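Ectonucleotide pyrophosphatase/phosphodiesterase family member 5 (Mus musculus, PDB 5VEO) probably hydrolyses phosphodiester or pyrophosphate bonds of nucleotides as a zinc-dependent ectoenzyme, captured here as an inactive variant holding AMP. Local coordinates at residues His252-Pro260 and Pro301-Ile312; Glu72-Asp83 and His292-Gln300. The protein carries 1 engineered substitution. All coordinates share one frame; numbering follows the deposited sequence.

Contact 1: residues His252-Pro260 and Pro301-Ile312. With NAG (2-acetamido-2-deoxy-beta-D-glucopyranose), chain B.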
# COMPACT_ATOMS: atom_id res chain seq x y z
N HIS A 252 -9.54 8.89 10.62
CA HIS A 252 -9.72 10.36 10.63
C HIS A 252 -9.67 11.04 9.26
O HIS A 252 -10.64 11.68 8.84
CB HIS A 252 -8.69 11.01 11.56
CG HIS A 252 -8.96 10.80 13.02
ND1 HIS A 252 -8.96 11.83 13.94
CD2 HIS A 252 -9.23 9.67 13.73
CE1 HIS A 252 -9.22 11.34 15.15
NE2 HIS A 252 -9.39 10.04 15.05
N SER A 253 -8.53 11.02 8.60
CA SER A 253 -8.34 11.84 7.38
C SER A 253 -7.48 11.07 6.40
O SER A 253 -6.51 10.43 6.80
CB SER A 253 -7.69 13.19 7.70
OG SER A 253 -7.72 14.07 6.58
N PRO A 254 -7.78 11.17 5.09
CA PRO A 254 -8.82 11.98 4.43
C PRO A 254 -10.12 11.23 4.18
O PRO A 254 -11.03 11.76 3.53
CB PRO A 254 -8.15 12.35 3.12
CG PRO A 254 -7.35 11.13 2.78
CD PRO A 254 -6.84 10.60 4.10
N VAL A 255 -10.23 10.01 4.70
CA VAL A 255 -11.46 9.24 4.60
C VAL A 255 -11.94 9.00 6.02
O VAL A 255 -11.46 8.11 6.73
CB VAL A 255 -11.27 7.95 3.81
CG1 VAL A 255 -12.60 7.17 3.72
CG2 VAL A 255 -10.72 8.29 2.42
N ALA A 256 -12.87 9.83 6.47
CA ALA A 256 -13.39 9.75 7.82
C ALA A 256 -14.41 8.62 7.88
O ALA A 256 -15.45 8.66 7.20
CB ALA A 256 -14.02 11.08 8.23
N ALA A 257 -14.12 7.62 8.68
CA ALA A 257 -14.98 6.46 8.86
C ALA A 257 -15.73 6.71 10.15
O ALA A 257 -15.12 6.72 11.22
CB ALA A 257 -14.16 5.18 8.90
N ILE A 258 -17.04 6.95 10.04
CA ILE A 258 -17.85 7.51 11.12
C ILE A 258 -18.89 6.48 11.54
O ILE A 258 -19.65 5.98 10.71
CB ILE A 258 -18.51 8.82 10.68
CG1 ILE A 258 -17.43 9.90 10.52
CG2 ILE A 258 -19.59 9.27 11.70
CD1 ILE A 258 -17.90 11.17 9.88
N LEU A 259 -18.90 6.16 12.82
CA LEU A 259 -19.89 5.27 13.42
C LEU A 259 -20.78 6.10 14.33
O LEU A 259 -20.39 6.39 15.48
CB LEU A 259 -19.21 4.16 14.21
CG LEU A 259 -20.13 3.19 14.96
CD1 LEU A 259 -21.08 2.52 14.01
CD2 LEU A 259 -19.28 2.16 15.67
N PRO A 260 -21.95 6.55 13.87
CA PRO A 260 -22.84 7.30 14.75
C PRO A 260 -23.25 6.43 15.92
O PRO A 260 -23.39 5.21 15.79
CB PRO A 260 -24.04 7.63 13.85
CG PRO A 260 -23.52 7.54 12.47
CD PRO A 260 -22.51 6.42 12.52
N PRO A 301 -20.89 2.96 8.79
CA PRO A 301 -22.17 3.38 8.20
C PRO A 301 -22.10 4.68 7.43
O PRO A 301 -22.92 4.90 6.52
CB PRO A 301 -23.09 3.53 9.43
CG PRO A 301 -22.52 2.61 10.44
CD PRO A 301 -21.01 2.66 10.23
N ILE A 302 -21.19 5.58 7.80
CA ILE A 302 -20.98 6.83 7.09
C ILE A 302 -19.49 6.92 6.78
O ILE A 302 -18.66 6.68 7.66
CB ILE A 302 -21.42 8.05 7.92
CG1 ILE A 302 -22.94 8.03 8.12
CG2 ILE A 302 -21.01 9.36 7.25
CD1 ILE A 302 -23.49 9.12 9.03
N VAL A 303 -19.18 7.26 5.54
CA VAL A 303 -17.81 7.44 5.10
C VAL A 303 -17.76 8.79 4.41
O VAL A 303 -18.49 9.01 3.44
CB VAL A 303 -17.35 6.32 4.16
CG1 VAL A 303 -15.96 6.60 3.59
CG2 VAL A 303 -17.33 5.00 4.89
N ALA A 304 -16.94 9.71 4.94
CA ALA A 304 -16.87 11.07 4.45
C ALA A 304 -15.48 11.28 3.86
O ALA A 304 -14.48 11.14 4.57
CB ALA A 304 -17.16 12.07 5.57
N VAL A 305 -15.43 11.62 2.58
CA VAL A 305 -14.20 11.63 1.81
C VAL A 305 -13.82 13.07 1.50
O VAL A 305 -14.59 13.80 0.84
CB VAL A 305 -14.33 10.82 0.51
CG1 VAL A 305 -13.03 10.88 -0.27
CG2 VAL A 305 -14.77 9.39 0.79
N ALA A 306 -12.64 13.49 1.94
CA ALA A 306 -12.14 14.82 1.61
C ALA A 306 -11.56 14.83 0.20
O ALA A 306 -10.94 13.85 -0.24
CB ALA A 306 -11.07 15.27 2.59
N ASP A 307 -11.78 15.94 -0.49
CA ASP A 307 -11.15 16.16 -1.79
C ASP A 307 -9.63 16.26 -1.64
O ASP A 307 -9.10 16.56 -0.57
CB ASP A 307 -11.67 17.44 -2.45
CG ASP A 307 -13.12 17.32 -2.89
OD1 ASP A 307 -13.59 16.18 -3.21
OD2 ASP A 307 -13.77 18.38 -2.94
N GLU A 308 -8.95 16.01 -2.76
CA GLU A 308 -7.50 16.05 -2.82
C GLU A 308 -6.93 17.30 -2.14
O GLU A 308 -7.30 18.43 -2.47
CB GLU A 308 -7.05 16.00 -4.27
CG GLU A 308 -5.59 15.80 -4.40
CD GLU A 308 -5.13 15.64 -5.83
OE1 GLU A 308 -5.62 16.36 -6.72
OE2 GLU A 308 -4.26 14.79 -6.04
N GLY A 309 -6.00 17.09 -1.21
CA GLY A 309 -5.29 18.17 -0.56
C GLY A 309 -6.02 18.81 0.61
O GLY A 309 -5.50 19.77 1.19
N TRP A 310 -7.19 18.30 0.96
CA TRP A 310 -7.96 18.74 2.12
C TRP A 310 -7.75 17.78 3.29
O TRP A 310 -7.58 16.57 3.11
CB TRP A 310 -9.45 18.85 1.76
CG TRP A 310 -9.71 20.07 0.95
CD1 TRP A 310 -9.49 20.24 -0.38
CD2 TRP A 310 -10.15 21.34 1.44
NE1 TRP A 310 -9.78 21.52 -0.76
CE2 TRP A 310 -10.21 22.22 0.34
CE3 TRP A 310 -10.53 21.81 2.69
CZ2 TRP A 310 -10.59 23.55 0.46
CZ3 TRP A 310 -10.95 23.12 2.81
CH2 TRP A 310 -10.98 23.97 1.70
N TYR A 311 -7.77 18.35 4.49
CA TYR A 311 -7.53 17.61 5.73
C TYR A 311 -8.78 17.62 6.58
O TYR A 311 -9.43 18.65 6.72
CB TYR A 311 -6.37 18.20 6.54
CG TYR A 311 -5.37 17.18 7.01
CD1 TYR A 311 -4.15 17.03 6.36
CD2 TYR A 311 -5.63 16.36 8.11
CE1 TYR A 311 -3.24 16.08 6.75
CE2 TYR A 311 -4.72 15.40 8.51
CZ TYR A 311 -3.51 15.28 7.84
OH TYR A 311 -2.56 14.35 8.22
N ILE A 312 -9.11 16.47 7.16
CA ILE A 312 -10.21 16.38 8.12
C ILE A 312 -9.62 16.35 9.52
O ILE A 312 -8.83 15.46 9.86
CB ILE A 312 -11.07 15.14 7.89
CG1 ILE A 312 -11.52 15.07 6.44
CG2 ILE A 312 -12.26 15.14 8.87
CD1 ILE A 312 -12.21 13.77 6.10
C1 NAG B . -13.22 22.12 -3.26
C2 NAG B . -12.81 21.53 -4.60
C3 NAG B . -12.96 22.57 -5.72
C4 NAG B . -14.30 23.31 -5.68
C5 NAG B . -14.61 23.77 -4.26
C6 NAG B . -16.01 24.36 -4.12
C7 NAG B . -10.99 19.91 -5.01
C8 NAG B . -9.52 19.66 -4.88
N2 NAG B . -11.43 21.08 -4.53
O3 NAG B . -12.85 21.91 -6.97
O4 NAG B . -14.21 24.47 -6.51
O5 NAG B . -14.56 22.67 -3.36
O6 NAG B . -16.00 25.27 -3.04
O7 NAG B . -11.74 19.10 -5.54
O HOH W 1 -5.55 14.50 4.93
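Ser253 and Ile312 meet through a single, almost linear bond: Ile312 N donates to Ser253 OG over 2.8 Å, with 176° at the hydrogen. The serine reaches it because OG stands opposite the backbone N (chi1 -170°), a position that also sets OG beside the Tyr311 ring. A water lying over the centre of one face of that ring hydrogen-bonds to Ser253 OG at 2.8 Å. On the other side of a cis peptide bond, Pro254 O accepts from Ala306 N at 2.8 Å, the donor lying nearly along the C=O axis.

From there 255-260 and 302-306 run antiparallel, their short axes at 164°. Ala256 with Ala304 and Ile258 with Ile302 are the hydrogen-bonded pairs, although the bond from Ile302 N to Ile258 O is weak. Side chains alternate between two faces. Val255 and Val303 share one, where they touch diagonally across the strands with Val255 CG1 a tight 3.4 Å from Val303 CG1. The other carries Ala256, Ile258, Ile302 and Ala304; there Ile312 CD1 comes within 3.9 Å of Ala256 CB, and Pro260 CG lies 3.8 Å from Ile302 CD1.

These two strands are the inner pair of a four-stranded antiparallel sheet whose outer members are 247-249 and 279-283, and helix 265-272 packs on Ile258 and Ile302. A type II turn, Asp307 to Trp310, with Gly309 at positive phi, swings the chain back so that Ile312 can face Ser253. Asp307, at this turn, hydrogen-bonds Asn278 beside an N-acetylglucosamine.

Cohesion here therefore rests on backbone bonds, one serine hydroxyl and hydrocarbon packing, with no salt bridge between the two segments, and it carries a small polar cost: His252 O is buried against Ile312 with no hydrogen-bonding partner.

Contact 2: residues Glu72-Asp83 and His292-Gln300. With NAG (2-acetamido-2-deoxy-beta-D-glucopyranose), chain H; AMP (adenosine monophosphate), chain Q.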
# COMPACT_ATOMS: atom_id res chain seq x y z
N GLU A 72 -12.70 -4.40 -0.23
CA GLU A 72 -13.92 -4.96 0.33
C GLU A 72 -13.87 -6.49 0.37
O GLU A 72 -14.59 -7.09 1.18
CB GLU A 72 -15.15 -4.49 -0.46
CG GLU A 72 -15.29 -5.09 -1.87
CD GLU A 72 -16.42 -4.48 -2.68
OE1 GLU A 72 -16.56 -4.86 -3.86
OE2 GLU A 72 -17.16 -3.62 -2.16
N ASN A 73 -13.04 -7.11 -0.47
CA ASN A 73 -12.88 -8.56 -0.50
C ASN A 73 -11.78 -9.05 0.44
O ASN A 73 -11.99 -10.05 1.13
CB ASN A 73 -12.58 -9.02 -1.92
CG ASN A 73 -13.65 -8.57 -2.89
OD1 ASN A 73 -13.40 -7.76 -3.78
ND2 ASN A 73 -14.86 -9.05 -2.70
N HIS A 74 -10.61 -8.40 0.49
CA HIS A 74 -9.60 -8.97 1.38
C HIS A 74 -9.74 -8.50 2.82
O HIS A 74 -9.13 -9.11 3.70
CB HIS A 74 -8.18 -8.73 0.85
CG HIS A 74 -7.75 -7.31 0.74
ND1 HIS A 74 -7.83 -6.40 1.78
CD2 HIS A 74 -7.14 -6.65 -0.28
CE1 HIS A 74 -7.31 -5.25 1.40
NE2 HIS A 74 -6.89 -5.37 0.15
N GLY A 75 -10.56 -7.48 3.10
CA GLY A 75 -10.96 -7.12 4.44
C GLY A 75 -10.04 -6.17 5.18
O GLY A 75 -10.40 -5.73 6.29
N ILE A 76 -8.89 -5.83 4.62
CA ILE A 76 -8.01 -4.82 5.23
C ILE A 76 -8.40 -3.50 4.57
O ILE A 76 -7.81 -3.05 3.58
CB ILE A 76 -6.52 -5.16 5.06
CG1 ILE A 76 -6.17 -6.51 5.71
CG2 ILE A 76 -5.65 -4.05 5.65
CD1 ILE A 76 -6.25 -6.52 7.23
N VAL A 77 -9.47 -2.89 5.10
CA VAL A 77 -10.07 -1.74 4.42
C VAL A 77 -9.42 -0.41 4.81
O VAL A 77 -9.64 0.59 4.11
CB VAL A 77 -11.59 -1.66 4.66
CG1 VAL A 77 -12.27 -2.98 4.28
CG2 VAL A 77 -11.94 -1.30 6.08
N ALA A 78 -8.61 -0.38 5.86
CA ALA A 78 -7.97 0.84 6.31
C ALA A 78 -6.84 0.46 7.26
O ALA A 78 -6.73 -0.69 7.69
CB ALA A 78 -8.98 1.76 7.01
N ASN A 79 -6.01 1.45 7.61
CA ASN A 79 -5.00 1.27 8.64
C ASN A 79 -5.61 1.27 10.03
O ASN A 79 -4.97 0.79 10.97
CB ASN A 79 -3.96 2.38 8.62
CG ASN A 79 -3.14 2.41 7.34
OD1 ASN A 79 -3.07 1.44 6.57
ND2 ASN A 79 -2.49 3.53 7.14
N ASP A 80 -6.80 1.84 10.18
CA ASP A 80 -7.54 1.88 11.43
C ASP A 80 -8.96 1.42 11.12
O ASP A 80 -9.63 2.02 10.28
CB ASP A 80 -7.55 3.28 12.04
CG ASP A 80 -6.19 3.68 12.54
OD1 ASP A 80 -5.44 4.30 11.77
OD2 ASP A 80 -5.86 3.36 13.69
N MET A 81 -9.38 0.35 11.78
CA MET A 81 -10.65 -0.29 11.49
C MET A 81 -11.36 -0.68 12.77
O MET A 81 -10.74 -0.85 13.83
CB MET A 81 -10.48 -1.58 10.69
CG MET A 81 -9.88 -1.43 9.33
SD MET A 81 -9.76 -3.03 8.52
CE MET A 81 -8.22 -3.67 9.17
N PHE A 82 -12.66 -0.88 12.65
CA PHE A 82 -13.46 -1.49 13.70
C PHE A 82 -14.35 -2.52 13.04
O PHE A 82 -15.10 -2.21 12.10
CB PHE A 82 -14.30 -0.45 14.44
CG PHE A 82 -15.28 -1.06 15.42
CD1 PHE A 82 -14.82 -1.78 16.51
CD2 PHE A 82 -16.64 -0.94 15.23
CE1 PHE A 82 -15.71 -2.35 17.42
CE2 PHE A 82 -17.54 -1.54 16.13
CZ PHE A 82 -17.07 -2.22 17.22
N ASP A 83 -14.27 -3.76 13.54
CA ASP A 83 -15.11 -4.83 13.04
C ASP A 83 -16.25 -5.04 14.04
O ASP A 83 -16.00 -5.46 15.18
CB ASP A 83 -14.30 -6.11 12.84
CG ASP A 83 -15.12 -7.23 12.22
OD1 ASP A 83 -14.62 -7.90 11.29
OD2 ASP A 83 -16.26 -7.44 12.67
N HIS A 292 -14.90 -0.19 -5.00
CA HIS A 292 -14.93 -1.58 -4.54
C HIS A 292 -14.62 -1.63 -3.05
O HIS A 292 -13.72 -2.33 -2.58
CB HIS A 292 -13.98 -2.44 -5.35
CG HIS A 292 -14.23 -2.32 -6.82
ND1 HIS A 292 -15.42 -2.69 -7.39
CD2 HIS A 292 -13.47 -1.80 -7.81
CE1 HIS A 292 -15.39 -2.43 -8.68
NE2 HIS A 292 -14.21 -1.90 -8.97
N TYR A 293 -15.36 -0.83 -2.31
CA TYR A 293 -15.04 -0.59 -0.93
C TYR A 293 -16.16 -0.99 0.02
O TYR A 293 -15.86 -1.46 1.11
CB TYR A 293 -14.63 0.89 -0.75
CG TYR A 293 -13.90 1.17 0.52
CD1 TYR A 293 -14.47 1.94 1.52
CD2 TYR A 293 -12.63 0.65 0.73
CE1 TYR A 293 -13.80 2.19 2.69
CE2 TYR A 293 -11.94 0.90 1.90
CZ TYR A 293 -12.55 1.65 2.89
OH TYR A 293 -11.89 1.92 4.07
N LYS A 294 -17.40 -1.02 -0.43
CA LYS A 294 -18.57 -0.99 0.44
C LYS A 294 -19.05 -2.34 0.94
O LYS A 294 -19.74 -2.39 1.96
CB LYS A 294 -19.71 -0.25 -0.28
CG LYS A 294 -20.51 -1.09 -1.23
CD LYS A 294 -21.75 -0.31 -1.70
CE LYS A 294 -21.44 0.35 -2.97
NZ LYS A 294 -22.57 1.16 -3.50
N HIS A 295 -18.73 -3.45 0.26
CA HIS A 295 -19.33 -4.74 0.60
C HIS A 295 -18.51 -5.47 1.66
O HIS A 295 -17.96 -6.54 1.45
CB HIS A 295 -19.47 -5.60 -0.66
CG HIS A 295 -20.38 -5.01 -1.69
ND1 HIS A 295 -21.72 -4.79 -1.46
CD2 HIS A 295 -20.14 -4.57 -2.95
CE1 HIS A 295 -22.27 -4.27 -2.54
NE2 HIS A 295 -21.34 -4.13 -3.46
N ASN A 296 -18.44 -4.84 2.84
CA ASN A 296 -17.67 -5.40 3.94
C ASN A 296 -18.16 -4.76 5.23
O ASN A 296 -18.37 -3.54 5.27
CB ASN A 296 -16.17 -5.15 3.76
CG ASN A 296 -15.33 -6.02 4.68
OD1 ASN A 296 -15.26 -5.78 5.89
ND2 ASN A 296 -14.70 -7.03 4.10
N ASP A 297 -18.35 -5.57 6.27
CA ASP A 297 -18.87 -5.04 7.53
C ASP A 297 -17.87 -4.13 8.25
O ASP A 297 -18.25 -3.46 9.23
CB ASP A 297 -19.31 -6.19 8.45
CG ASP A 297 -20.45 -7.01 7.86
OD1 ASP A 297 -21.26 -6.46 7.07
OD2 ASP A 297 -20.56 -8.21 8.21
N ARG A 298 -16.62 -4.06 7.79
CA ARG A 298 -15.66 -3.10 8.34
C ARG A 298 -15.74 -1.73 7.67
O ARG A 298 -15.02 -0.81 8.07
CB ARG A 298 -14.24 -3.65 8.20
CG ARG A 298 -14.05 -4.89 9.03
CD ARG A 298 -12.86 -5.68 8.59
NE ARG A 298 -12.82 -6.93 9.34
CZ ARG A 298 -11.98 -7.92 9.11
NH1 ARG A 298 -11.08 -7.84 8.14
NH2 ARG A 298 -12.06 -9.02 9.85
N VAL A 299 -16.61 -1.57 6.68
CA VAL A 299 -16.91 -0.24 6.16
C VAL A 299 -18.01 0.36 7.04
O VAL A 299 -19.09 -0.23 7.21
CB VAL A 299 -17.33 -0.31 4.69
CG1 VAL A 299 -17.67 1.08 4.15
CG2 VAL A 299 -16.22 -0.96 3.87
N GLN A 300 -17.71 1.52 7.63
CA GLN A 300 -18.59 2.10 8.62
C GLN A 300 -19.85 2.68 7.98
O GLN A 300 -19.91 2.87 6.76
CB GLN A 300 -17.85 3.18 9.41
CG GLN A 300 -16.69 2.63 10.24
CD GLN A 300 -17.15 1.55 11.20
OE1 GLN A 300 -18.20 1.67 11.83
NE2 GLN A 300 -16.37 0.47 11.29
C1 NAG H . -13.21 -9.53 -6.88
C2 NAG H . -14.63 -9.35 -7.35
C3 NAG H . -15.59 -10.04 -6.40
C4 NAG H . -15.17 -11.48 -6.15
C5 NAG H . -13.69 -11.58 -5.79
C6 NAG H . -13.19 -13.00 -5.74
C7 NAG H . -15.28 -7.37 -8.65
C8 NAG H . -15.68 -5.92 -8.59
N2 NAG H . -14.99 -7.94 -7.48
O3 NAG H . -16.89 -10.00 -6.95
O4 NAG H . -15.94 -12.01 -5.07
O5 NAG H . -12.91 -10.91 -6.79
O6 NAG H . -13.61 -13.73 -6.89
O7 NAG H . -15.24 -7.99 -9.71
P AMP Q . 0.84 4.72 5.47
O1P AMP Q . -0.60 4.36 5.28
O2P AMP Q . 1.00 6.17 5.94
O3P AMP Q . 1.69 4.46 4.23
O5' AMP Q . 1.45 3.80 6.62
C5' AMP Q . 2.87 3.56 6.64
C4' AMP Q . 3.44 3.45 8.03
O4' AMP Q . 3.09 2.19 8.57
C3' AMP Q . 4.97 3.48 8.05
O3' AMP Q . 5.44 4.72 8.56
C2' AMP Q . 5.38 2.34 8.98
O2' AMP Q . 6.26 2.70 10.01
C1' AMP Q . 4.06 1.85 9.53
N9 AMP Q . 4.02 0.42 9.73
C8 AMP Q . 4.11 -0.55 8.80
N7 AMP Q . 4.01 -1.76 9.39
C5 AMP Q . 3.85 -1.53 10.72
C6 AMP Q . 3.66 -2.35 11.93
N6 AMP Q . 3.64 -3.70 11.84
N1 AMP Q . 3.52 -1.73 13.12
C2 AMP Q . 3.54 -0.39 13.24
N3 AMP Q . 3.69 0.43 12.19
C4 AMP Q . 3.86 -0.10 10.94
O HOH W 2 -17.61 -3.77 -5.99
O HOH W 3 -9.35 -10.14 6.20
O HOH W 4 -13.62 0.14 10.11
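The segment that delivers Asn79 to the AMP pocket, where its ND2 donates to AMP O1P at 2.8 Å, is held by the irregular loop 292-300, with Arg298 and Glu72 as the two main anchors. Arg298 reaches in extended and grips one carboxylate oxygen side-on: NE lies 2.8 Å and NH2 3.1 Å from Asp83 OD1, on its anti side, with guanidinium and carboxylate planes 65° apart. NH1 donates to Gly75 O at 2.9 Å, in the guanidinium plane but 49° out of the carbonyl plane. Lys101 O takes a further bond from NH2, while Asp83 OD2 is held by Ile85 N and Leu86 N. With an alanine in place of Arg298, Asp83 would probably be left without its charged mate and Gly75 O without this donor.

The arginine is itself positioned by an Asx turn, Asn296 OD1 accepting from Arg298 N at 2.9 Å; the same amide sends ND2 to Glu72 O, also at 2.9 Å. Glu72 CG sits between its backbone N and carbonyl carbon (chi1 71°), from where the extended chain lies alongside His295, and OE2 accepts from His295 N at 2.9 Å. Between these anchors Tyr293 OH donates to Val77 O at 2.6 Å, the ring edge-on to that oxygen.

Three loop side chains bond the backbone oxygens of Glu72, Gly75 and Val77, so the loop probably constrains the course of 72-83 as well as its side chains. The charge of the buried guanidinium is probably balanced largely by Asp83, while Gly75 O and Lys101 O take up other N-H groups.

How the contacts relate
Contacts 1 and 2 share a stretch of chain: 292-300 runs directly into 301-312, while 252-260 lies between 72-83 and 292-300, so their segments alternate. Their centres are about 14 Å apart, yet they touch. Gln300 is the joint, its CG 3.8 Å from Ala257 CB, and Leu259 CD2 reaches Phe82 CD2 at 4.1 Å. The four-stranded sheet of contact 1 is thus tied through the loop of contact 2 to the segment carrying Asn79. Only contact 2 holds a residue of the AMP pocket; there AMP also bonds Tyr143 OH and the backbone N of engineered Ala58, which replaces what is probably the family's threonine nucleophile.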